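Local coordinates for inorganic pyrophosphatase (Neisseria gonorrhoeae, PDB 5TEA), which probably hydrolyses inorganic pyrophosphate to two phosphate ions with magnesium as cofactor, working as a homohexamer, at residues A47-D52 with L89-F94; V102-D107 with A167-K172. One frame throughout, in Å; residues are numbered along the deposited sequence. Where two conformers were deposited one is given.

In the fold
Interactions 1 and 2 lie on opposite sides of the chain's centre, their own centres about 23 Å apart and their nearest atoms about 11 Å apart, without touching. Strand 94-107 relates them: the turn of interaction 1 leads into its start, and interaction 2 packs its second half, at Val102 and Lys104, against helix 167-183. Interaction 1 lies some way from the predicted substrate residues, the side chain of Thr91 being about 9 Å from that of Tyr65. Toward the metal site, interaction 2 has the side chain of Val102 about 11 Å from the bound calcium ion and about 9 Å from the side chain of Asp80, one of its ligands. Neither contact supplies a metal ligand.

Interaction 1. Residues A47-D52 with L89-F94; sequences AAFQLD and LATGVF
Thr91 lays its methyl group over one face of the Phe49 ring, a CH-pi contact with CG2 3.9 Å from the centroid of the Phe49 ring. The methyl stands 21° off the ring normal and is displaced toward the rim, over the inner side of the ring: Thr91 CG2 is 3.7 Å from Phe49 CG and lies at the same distance from CD1. Gly92 takes the outer end, its CA 3.5 Å from Phe49 CZ.

The two side chains approach from opposite directions. In Phe49, CG is anti to the carbonyl carbon (chi1 -68°), which carries the ring from its strand onto the turn. The Thr91 rotamer divides the labour between its branches: CG2 is anti to the backbone N and reaches the ring, while OG1 hydrogen-bonds the carbonyl oxygen of Glu31. That bond is consistent with a rotation held so that the methyl faces Phe49. Thr91 and Gly92 are the central pair of a type II beta turn from Ala90 to Val93; Gly92 has the positive phi (104°) usual at the third position, where a CB would crowd the carbonyl O of Thr91.

Phe49 belongs to strand 48-54 of the two-stranded antiparallel sheet with strand 38-43, whose Trp42 meets its ring edge-to-face and whose Ile40 touches both Phe49 and Thr91. Strand 25-32 adds Val29 and Glu31 against Phe49. Beyond this, Gln50 and Leu51 pair in parallel with a strand of a second subunit, and Phe94 pairs likewise with a third, so strands run on across both subunit interfaces beside the contact.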
ATOM      1  N   ALA B  47       3.215  16.065  25.539  1.00 35.87           N
ATOM      2  CA  ALA B  47       2.864  14.647  25.575  1.00 38.88           C
ATOM      3  C   ALA B  47       1.989  14.277  24.377  1.00 36.93           C
ATOM      4  O   ALA B  47       0.871  13.779  24.512  1.00 39.84           O
ATOM      5  CB  ALA B  47       2.182  14.267  26.893  1.00 42.78           C
ATOM      6  N   ALA B  48       2.536  14.521  23.188  1.00 33.38           N
ATOM      7  CA  ALA B  48       1.841  14.218  21.942  1.00 29.64           C
ATOM      8  C   ALA B  48       2.869  14.133  20.824  1.00 30.50           C
ATOM      9  O   ALA B  48       3.980  14.663  20.934  1.00 28.51           O
ATOM     10  CB  ALA B  48       0.766  15.266  21.638  1.00 33.82           C
ATOM     11  N   PHE B  49       2.495  13.440  19.749  1.00 21.58           N
ATOM     12  CA  PHE B  49       3.390  13.237  18.618  1.00 19.68           C
ATOM     13  C   PHE B  49       3.208  14.375  17.624  1.00 24.89           C
ATOM     14  O   PHE B  49       2.083  14.690  17.222  1.00 23.72           O
ATOM     15  CB  PHE B  49       3.133  11.892  17.933  1.00 18.30           C
ATOM     16  CG  PHE B  49       3.513  10.716  18.786  1.00 22.06           C
ATOM     17  CD1 PHE B  49       4.818  10.261  18.809  1.00 20.52           C
ATOM     18  CD2 PHE B  49       2.575  10.094  19.588  1.00 24.16           C
ATOM     19  CE1 PHE B  49       5.181   9.189  19.615  1.00 21.85           C
ATOM     20  CE2 PHE B  49       2.928   9.018  20.389  1.00 20.30           C
ATOM     21  CZ  PHE B  49       4.234   8.561  20.391  1.00 21.04           C
ATOM     22  N   GLN B  50       4.318  14.981  17.225  1.00 20.68           N
ATOM     23  CA  GLN B  50       4.296  16.169  16.388  1.00 20.43           C
ATOM     24  C   GLN B  50       4.969  15.872  15.062  1.00 19.27           C
ATOM     25  O   GLN B  50       6.079  15.341  15.035  1.00 21.86           O
ATOM     26  CB  GLN B  50       5.008  17.329  17.082  1.00 27.85           C
ATOM     27  CG  GLN B  50       5.075  18.584  16.235  1.00 29.31           C
ATOM     28  CD  GLN B  50       5.677  19.734  16.988  1.00 34.41           C
ATOM     29  OE1 GLN B  50       6.083  19.570  18.140  1.00 27.58           O
ATOM     30  NE2 GLN B  50       5.734  20.916  16.354  1.00 28.18           N
ATOM     31  N   LEU B  51       4.318  16.243  13.962  1.00 19.17           N
ATOM     32  CA  LEU B  51       5.005  16.252  12.676  1.00 22.84           C
ATOM     33  C   LEU B  51       5.834  17.530  12.603  1.00 21.14           C
ATOM     34  O   LEU B  51       5.301  18.615  12.344  1.00 22.84           O
ATOM     35  CB  LEU B  51       4.025  16.176  11.511  1.00 22.30           C
ATOM     36  CG  LEU B  51       4.808  16.072  10.193  1.00 34.70           C
ATOM     37  CD1 LEU B  51       4.246  15.006   9.300  1.00 36.63           C
ATOM     38  CD2 LEU B  51       4.851  17.405   9.441  1.00 46.86           C
ATOM     39  N   ASP B  52       7.149  17.395  12.818  1.00 22.87           N
ATOM     40  CA  ASP B  52       8.032  18.559  12.757  1.00 28.76           C
ATOM     41  C   ASP B  52       8.138  19.101  11.340  1.00 22.95           C
ATOM     42  O   ASP B  52       8.130  20.320  11.137  1.00 29.26           O
ATOM     43  CB  ASP B  52       9.429  18.205  13.268  1.00 24.55           C
ATOM     44  CG  ASP B  52       9.463  17.938  14.757  1.00 38.10           C
ATOM     45  OD1 ASP B  52       8.539  18.382  15.464  1.00 39.35           O
ATOM     46  OD2 ASP B  52      10.428  17.287  15.218  1.00 37.26           O
ATOM     47  N   LEU B  89       6.152  -0.275  11.704  1.00 16.95           N
ATOM     48  CA  LEU B  89       5.379  -0.082  12.920  1.00 21.90           C
ATOM     49  C   LEU B  89       4.733   1.302  12.945  1.00 20.97           C
ATOM     50  O   LEU B  89       5.339   2.286  12.519  1.00 21.12           O
ATOM     51  CB  LEU B  89       6.304  -0.271  14.128  1.00 24.85           C
ATOM     52  CG  LEU B  89       5.698  -0.587  15.485  1.00 36.12           C
ATOM     53  CD1 LEU B  89       4.815  -1.818  15.386  1.00 36.07           C
ATOM     54  CD2 LEU B  89       6.803  -0.773  16.540  1.00 28.30           C
ATOM     55  N   ALA B  90       3.501   1.380  13.455  1.00 23.36           N
ATOM     56  CA  ALA B  90       2.798   2.661  13.521  1.00 22.82           C
ATOM     57  C   ALA B  90       3.348   3.580  14.615  1.00 20.67           C
ATOM     58  O   ALA B  90       3.848   3.132  15.653  1.00 17.94           O
ATOM     59  CB  ALA B  90       1.304   2.439  13.762  1.00 29.25           C
ATOM     60  N   THR B  91       3.209   4.886  14.384  1.00 18.09           N
ATOM     61  CA  THR B  91       3.522   5.886  15.406  1.00 18.99           C
ATOM     62  C   THR B  91       2.692   5.649  16.662  1.00 23.21           C
ATOM     63  O   THR B  91       1.480   5.444  16.587  1.00 22.02           O
ATOM     64  CB  THR B  91       3.230   7.303  14.882  1.00 20.87           C
ATOM     65  OG1 THR B  91       4.051   7.602  13.747  1.00 18.89           O
ATOM     66  CG2 THR B  91       3.424   8.360  15.983  1.00 22.03           C
ATOM     67  N   GLY B  92       3.338   5.694  17.824  1.00 16.96           N
ATOM     68  CA  GLY B  92       2.620   5.776  19.076  1.00 19.78           C
ATOM     69  C   GLY B  92       2.551   4.492  19.871  1.00 20.96           C
ATOM     70  O   GLY B  92       2.108   4.535  21.021  1.00 25.48           O
ATOM     71  N   VAL B  93       2.942   3.368  19.320  1.00 17.76           N
ATOM     72  CA  VAL B  93       2.947   2.130  20.095  0.70 19.80           C
ATOM     73  C   VAL B  93       4.308   1.978  20.756  1.00 20.39           C
ATOM     74  O   VAL B  93       5.336   2.417  20.233  1.00 22.90           O
ATOM     75  CB  VAL B  93       2.613   0.893  19.231  0.70 23.91           C
ATOM     76  CG1 VAL B  93       1.279   1.070  18.510  0.70 24.20           C
ATOM     77  CG2 VAL B  93       3.734   0.592  18.253  0.70 14.81           C
ATOM     78  N   PHE B  94       4.318   1.374  21.940  1.00 21.07           N
ATOM     79  CA  PHE B  94       5.567   1.058  22.611  1.00 23.98           C
ATOM     80  C   PHE B  94       5.724  -0.455  22.674  1.00 22.90           C
ATOM     81  O   PHE B  94       4.757  -1.202  22.507  1.00 19.95           O
ATOM     82  CB  PHE B  94       5.631   1.675  24.011  1.00 21.55           C
ATOM     83  CG  PHE B  94       4.859   0.909  25.058  1.00 24.05           C
ATOM     84  CD1 PHE B  94       3.504   1.145  25.252  1.00 24.47           C
ATOM     85  CD2 PHE B  94       5.487  -0.036  25.849  1.00 26.91           C
ATOM     86  CE1 PHE B  94       2.788   0.444  26.215  1.00 27.90           C
ATOM     87  CE2 PHE B  94       4.767  -0.751  26.809  1.00 27.69           C
ATOM     88  CZ  PHE B  94       3.428  -0.498  26.995  1.00 28.21           C
TER

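Interaction 2. Residues V102-D107 with A167-K172; sequences VMKFVD and AEEAKK
The Val102 side chain has CG1 between its backbone N and carbonyl carbon (chi1 54°), and this turns that methyl onto the helix backbone, where Val102 CG1 is 3.7 Å from Ala170 N. Glu169 instead runs out extended, CG anti to its backbone N (chi1 -175°), while Lys104 folds at chi2 and chi3, so that its CG, CD and CE pass across Glu169 OE1.

Val102 and Ala170 form the apolar part of the contact, with Val102 CB 3.7 Å from Ala170 CB. With only a methyl at Ala170, strand and helix come close, their CA atoms 5.0 Å apart at Val102 and Ala170. Glu169 reaches past this pair, its CG touching Val102 CG1, and sets OE1 3.7 Å from Lys104 CD.

The charges of Lys104 and Glu169 are too far apart for a salt bridge, NZ lying 4.4 Å from OE1. A water joins them: it accepts from Lys104 NZ at 2.8 Å and donates to Glu169 OE1 at 2.7 Å. It also accepts from Lys172 NZ, placing two ammonium groups around one bridging oxygen; the nearby carboxylate probably eases their mutual repulsion. Lys104 NZ has its direct salt bridge with Asp113, next in sequence to the calcium ligand Asp112.

Strand 102-107 and helix 167-172 have axes 8.5 Å apart at closest approach, at 60° to each other. The strand lies between strands 159-165 and 110-119, antiparallel to both. Val102 touches Ile115 of the latter, whereas Met103 packs on Ile143 and Phe147 of helix 137-149. The C-terminal helix 167-183, which directly follows strand 159-165, thus packs back on the sheet.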
ATOM      1  N   VAL B 102      24.715  -0.326  18.533  1.00 16.23           N
ATOM      2  CA  VAL B 102      24.572   1.132  18.556  1.00 15.37           C
ATOM      3  C   VAL B 102      25.235   1.726  17.329  1.00 18.56           C
ATOM      4  O   VAL B 102      26.326   1.307  16.927  1.00 20.87           O
ATOM      5  CB  VAL B 102      25.122   1.754  19.860  1.00 16.14           C
ATOM      6  CG1 VAL B 102      26.587   1.328  20.141  1.00 18.08           C
ATOM      7  CG2 VAL B 102      24.938   3.274  19.869  1.00 17.68           C
ATOM      8  N   MET B 103      24.538   2.677  16.702  1.00 15.16           N
ATOM      9  CA  MET B 103      25.123   3.496  15.653  1.00 13.45           C
ATOM     10  C   MET B 103      25.691   4.745  16.319  1.00 15.39           C
ATOM     11  O   MET B 103      24.928   5.609  16.754  1.00 17.36           O
ATOM     12  CB  MET B 103      24.069   3.852  14.600  1.00 15.82           C
ATOM     13  CG  MET B 103      24.661   4.528  13.390  1.00 17.93           C
ATOM     14  SD  MET B 103      23.390   4.996  12.198  1.00 21.04           S
ATOM     15  CE  MET B 103      22.773   6.496  12.951  1.00 19.21           C
ATOM     16  N   LYS B 104      27.028   4.820  16.447  1.00 14.77           N
ATOM     17  CA  LYS B 104      27.652   6.023  16.979  1.00 15.71           C
ATOM     18  C   LYS B 104      27.598   7.122  15.927  1.00 18.81           C
ATOM     19  O   LYS B 104      28.056   6.931  14.796  1.00 23.21           O
ATOM     20  CB  LYS B 104      29.104   5.759  17.382  1.00 16.59           C
ATOM     21  CG  LYS B 104      29.233   4.757  18.516  1.00 30.44           C
ATOM     22  CD  LYS B 104      28.724   5.332  19.826  1.00 33.48           C
ATOM     23  CE  LYS B 104      29.666   6.410  20.352  1.00 31.17           C
ATOM     24  NZ  LYS B 104      29.310   6.906  21.711  1.00 30.27           N
ATOM     25  N   PHE B 105      27.065   8.281  16.304  1.00 17.57           N
ATOM     26  CA  PHE B 105      26.644   9.248  15.298  1.00 19.00           C
ATOM     27  C   PHE B 105      26.850  10.653  15.830  1.00 20.77           C
ATOM     28  O   PHE B 105      26.575  10.937  16.999  1.00 21.07           O
ATOM     29  CB  PHE B 105      25.180   9.012  14.926  1.00 20.94           C
ATOM     30  CG  PHE B 105      24.677   9.860  13.791  1.00 17.80           C
ATOM     31  CD1 PHE B 105      25.209   9.736  12.517  1.00 17.53           C
ATOM     32  CD2 PHE B 105      23.632  10.742  13.995  1.00 19.41           C
ATOM     33  CE1 PHE B 105      24.725  10.523  11.464  1.00 21.25           C
ATOM     34  CE2 PHE B 105      23.122  11.522  12.951  1.00 21.04           C
ATOM     35  CZ  PHE B 105      23.672  11.408  11.686  1.00 20.82           C
ATOM     36  N   VAL B 106      27.325  11.530  14.956  1.00 20.13           N
ATOM     37  CA  VAL B 106      27.522  12.930  15.280  1.00 19.45           C
ATOM     38  C   VAL B 106      26.641  13.731  14.341  1.00 23.70           C
ATOM     39  O   VAL B 106      26.666  13.518  13.122  1.00 23.85           O
ATOM     40  CB  VAL B 106      29.001  13.339  15.160  1.00 22.06           C
ATOM     41  CG1 VAL B 106      29.156  14.840  15.371  1.00 25.35           C
ATOM     42  CG2 VAL B 106      29.830  12.556  16.190  1.00 21.25           C
ATOM     43  N   ASP B 107      25.845  14.624  14.914  1.00 19.58           N
ATOM     44  CA  ASP B 107      24.858  15.417  14.180  1.00 21.22           C
ATOM     45  C   ASP B 107      25.037  16.848  14.649  1.00 23.44           C
ATOM     46  O   ASP B 107      24.828  17.140  15.833  1.00 21.70           O
ATOM     47  CB  ASP B 107      23.442  14.908  14.471  1.00 27.93           C
ATOM     48  CG  ASP B 107      22.376  15.551  13.594  1.00 33.43           C
ATOM     49  OD1 ASP B 107      22.614  16.616  13.000  1.00 29.59           O
ATOM     50  OD2 ASP B 107      21.269  14.973  13.514  1.00 38.63           O
ATOM     51  N   ALA B 167      26.251  -4.660  21.524  1.00 19.34           N
ATOM     52  CA  ALA B 167      25.209  -4.437  22.522  1.00 18.03           C
ATOM     53  C   ALA B 167      25.783  -3.949  23.846  1.00 19.51           C
ATOM     54  O   ALA B 167      25.116  -3.189  24.563  1.00 20.49           O
ATOM     55  CB  ALA B 167      24.388  -5.709  22.743  1.00 25.38           C
ATOM     56  N   GLU B 168      27.005  -4.362  24.188  1.00 22.78           N
ATOM     57  CA  GLU B 168      27.574  -3.907  25.453  1.00 21.46           C
ATOM     58  C   GLU B 168      27.917  -2.421  25.394  1.00 24.87           C
ATOM     59  O   GLU B 168      27.625  -1.679  26.341  1.00 24.43           O
ATOM     60  CB  GLU B 168      28.783  -4.755  25.833  1.00 28.86           C
ATOM     61  CG  GLU B 168      28.404  -6.173  26.331  1.00 37.79           C
ATOM     62  CD  GLU B 168      27.284  -6.169  27.391  1.00 41.55           C
ATOM     63  OE1 GLU B 168      26.225  -6.793  27.148  1.00 41.44           O
ATOM     64  OE2 GLU B 168      27.464  -5.543  28.465  1.00 39.37           O
ATOM     65  N   GLU B 169      28.502  -1.955  24.282  1.00 25.06           N
ATOM     66  CA  GLU B 169      28.684  -0.514  24.113  1.00 27.15           C
ATOM     67  C   GLU B 169      27.342   0.214  24.096  1.00 24.88           C
ATOM     68  O   GLU B 169      27.219   1.313  24.655  1.00 23.71           O
ATOM     69  CB  GLU B 169      29.480  -0.193  22.837  1.00 26.23           C
ATOM     70  CG  GLU B 169      29.785   1.322  22.705  1.00 30.22           C
ATOM     71  CD  GLU B 169      30.633   1.712  21.489  1.00 33.15           C
ATOM     72  OE1 GLU B 169      31.033   2.897  21.397  1.00 32.93           O
ATOM     73  OE2 GLU B 169      30.913   0.854  20.628  1.00 33.19           O
ATOM     74  N   ALA B 170      26.327  -0.371  23.448  1.00 22.25           N
ATOM     75  CA  ALA B 170      25.000   0.250  23.437  1.00 20.17           C
ATOM     76  C   ALA B 170      24.439   0.384  24.849  1.00 23.42           C
ATOM     77  O   ALA B 170      23.843   1.409  25.192  1.00 19.73           O
ATOM     78  CB  ALA B 170      24.042  -0.551  22.557  1.00 19.07           C
ATOM     79  N   LYS B 171      24.647  -0.630  25.694  1.00 20.92           N
ATOM     80  CA  LYS B 171      24.176  -0.545  27.075  1.00 17.65           C
ATOM     81  C   LYS B 171      24.862   0.582  27.832  1.00 21.12           C
ATOM     82  O   LYS B 171      24.239   1.249  28.667  1.00 19.76           O
ATOM     83  CB  LYS B 171      24.412  -1.869  27.794  1.00 18.80           C
ATOM     84  CG  LYS B 171      23.469  -2.967  27.355  1.00 25.77           C
ATOM     85  CD  LYS B 171      23.825  -4.284  28.033  1.00 30.98           C
ATOM     86  CE  LYS B 171      23.097  -5.458  27.391  1.00 40.17           C
ATOM     87  NZ  LYS B 171      23.572  -6.756  27.961  1.00 42.65           N
ATOM     88  N   LYS B 172      26.155   0.783  27.593  1.00 24.96           N
ATOM     89  CA  LYS B 172      26.849   1.858  28.284  1.00 23.49           C
ATOM     90  C   LYS B 172      26.265   3.208  27.895  1.00 21.73           C
ATOM     91  O   LYS B 172      26.055   4.074  28.753  1.00 24.35           O
ATOM     92  CB  LYS B 172      28.342   1.790  27.977  1.00 26.96           C
ATOM     93  CG  LYS B 172      29.159   2.880  28.652  1.00 39.31           C
ATOM     94  CD  LYS B 172      30.635   2.747  28.314  1.00 57.66           C
ATOM     95  CE  LYS B 172      30.868   2.907  26.818  1.00 72.93           C
ATOM     96  NZ  LYS B 172      30.359   4.214  26.299  1.00 79.53           N
TER
HETATM   97  O   HOH W   1      30.377   4.809  23.209  1.00 44.40           O